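Local coordinates for glutathione S-transferase domain (Xanthobacter autotrophicus, PDB 4HZ2), which binds glutathione and is probably a transferase of the glutathione S-transferase family, at residues B[34-39]-B[180-185]. Sequence-based numbering, arbitrary orientation. Where two conformers were deposited one is given.
Sequences CWKAAQ and DLALFA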
# COMPACT_ATOMS: atom_id res chain seq x y z
N CYS B 34 10.11 -1.40 -10.15
CA CYS B 34 10.52 -2.46 -11.07
C CYS B 34 11.78 -3.15 -10.55
O CYS B 34 11.90 -4.37 -10.67
CB CYS B 34 10.74 -1.87 -12.47
SG CYS B 34 9.15 -1.27 -13.16
N TRP B 35 12.69 -2.38 -9.94
CA TRP B 35 13.85 -2.96 -9.29
C TRP B 35 13.43 -4.04 -8.25
O TRP B 35 14.11 -5.07 -8.12
CB TRP B 35 14.73 -1.86 -8.65
CG TRP B 35 15.85 -2.37 -7.81
CD1 TRP B 35 17.16 -2.58 -8.19
CD2 TRP B 35 15.78 -2.72 -6.42
NE1 TRP B 35 17.89 -3.07 -7.13
CE2 TRP B 35 17.07 -3.15 -6.02
CE3 TRP B 35 14.74 -2.73 -5.47
CZ2 TRP B 35 17.36 -3.57 -4.72
CZ3 TRP B 35 15.03 -3.15 -4.17
CH2 TRP B 35 16.33 -3.56 -3.81
N LYS B 36 12.35 -3.78 -7.48
CA LYS B 36 11.91 -4.75 -6.46
C LYS B 36 11.68 -6.11 -7.12
O LYS B 36 12.08 -7.15 -6.58
CB LYS B 36 10.59 -4.35 -5.79
CG LYS B 36 10.69 -3.07 -4.94
CD LYS B 36 9.30 -2.56 -4.59
CE LYS B 36 9.27 -1.23 -3.87
NZ LYS B 36 7.86 -0.80 -3.64
N ALA B 37 10.99 -6.08 -8.26
CA ALA B 37 10.63 -7.32 -8.94
C ALA B 37 11.89 -8.02 -9.46
O ALA B 37 12.07 -9.23 -9.21
CB ALA B 37 9.64 -7.09 -10.10
N ALA B 38 12.75 -7.30 -10.17
CA ALA B 38 13.98 -7.92 -10.68
C ALA B 38 14.84 -8.45 -9.53
O ALA B 38 15.41 -9.57 -9.61
CB ALA B 38 14.78 -6.95 -11.55
N GLN B 39 14.95 -7.67 -8.46
CA GLN B 39 15.82 -8.05 -7.37
C GLN B 39 15.34 -9.32 -6.66
O GLN B 39 16.16 -10.20 -6.35
CB GLN B 39 15.91 -6.90 -6.36
CG GLN B 39 16.87 -7.14 -5.20
CD GLN B 39 18.32 -7.23 -5.67
OE1 GLN B 39 19.04 -6.20 -5.80
NE2 GLN B 39 18.77 -8.44 -5.92
N ASP B 180 13.03 -4.84 4.10
CA ASP B 180 14.22 -4.05 3.77
C ASP B 180 14.29 -3.78 2.27
O ASP B 180 14.61 -2.68 1.84
CB ASP B 180 15.51 -4.68 4.28
CG ASP B 180 15.45 -5.01 5.75
OD1 ASP B 180 15.63 -4.10 6.61
OD2 ASP B 180 15.14 -6.17 6.08
N LEU B 181 14.04 -4.81 1.45
CA LEU B 181 14.08 -4.62 -0.00
C LEU B 181 13.08 -3.54 -0.46
O LEU B 181 13.44 -2.66 -1.25
CB LEU B 181 13.81 -5.94 -0.75
CG LEU B 181 14.78 -7.11 -0.54
CD1 LEU B 181 14.43 -8.32 -1.43
CD2 LEU B 181 16.22 -6.65 -0.79
N ALA B 182 11.84 -3.61 0.05
CA ALA B 182 10.80 -2.70 -0.39
C ALA B 182 11.18 -1.24 -0.11
O ALA B 182 10.92 -0.38 -0.94
CB ALA B 182 9.44 -3.02 0.23
N LEU B 183 11.77 -0.97 1.06
CA LEU B 183 12.13 0.41 1.42
C LEU B 183 13.50 0.81 0.86
O LEU B 183 13.78 2.01 0.69
CB LEU B 183 12.02 0.64 2.93
CG LEU B 183 10.53 0.81 3.34
CD1 LEU B 183 10.24 0.33 4.76
CD2 LEU B 183 10.02 2.23 3.13
N PHE B 184 14.33 -0.18 0.54
CA PHE B 184 15.64 0.11 -0.05
C PHE B 184 15.47 0.62 -1.48
O PHE B 184 16.23 1.48 -1.94
CB PHE B 184 16.52 -1.13 0.00
CG PHE B 184 17.90 -0.94 -0.57
CD1 PHE B 184 18.96 -0.57 0.25
CD2 PHE B 184 18.15 -1.17 -1.94
CE1 PHE B 184 20.24 -0.45 -0.25
CE2 PHE B 184 19.44 -1.05 -2.45
CZ PHE B 184 20.47 -0.67 -1.60
N ALA B 185 14.46 0.09 -2.18
CA ALA B 185 14.26 0.34 -3.61
C ALA B 185 14.45 1.82 -3.96
O ALA B 185 15.23 2.15 -4.85
CB ALA B 185 12.88 -0.16 -4.04
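Trp35 reaches across from segment 34-39 to segment 180-185 and covers more of this interface than any other residue. Its CB points at the opposing helix, and CG lies anti to the backbone N (chi1 173°), which carries the six-membered ring forward. There CE3 meets Ala185 CB at 3.5 Å. One atom further, CZ3 is 3.4 Å from Leu181 O, which sits at the edge of the ring, near its plane; this oxygen accepts the backbone N-H of Ala185. CH2 touches Phe184 CD2 at 3.5 Å and CZ2 meets the same CD2 at 3.8 Å, the two rings being neither stacked nor perpendicular, with planes at 35° and centroids 5.6 Å apart. Gln39 CB, one turn on, covers one face of the indole over its centre, and NE1 is held by Asn217 O. The segment axes approach to 9.3 Å with N-to-C directions 140° apart, and the contact is wholly buried: it joins the first helix of the N-terminal thioredoxin-like domain to the all-helical C-terminal domain, the two-domain plan of glutathione S-transferases. Were the indole cut back to an alanine, Ala185 CB and Phe184 CD2 would probably lose the ring that packs on them, a gap open between the domains and Asn217 O lose its donor. Beside the indole, the extended Lys36 chain runs past Ala185, its CG 3.8 Å from Ala185 CB, and its CE passes 3.5 Å from Ala182 O. Its ammonium goes on to Glu119 in a salt bridge and to the side-chain oxygens of Asn89 and glutathione-binding Asn33.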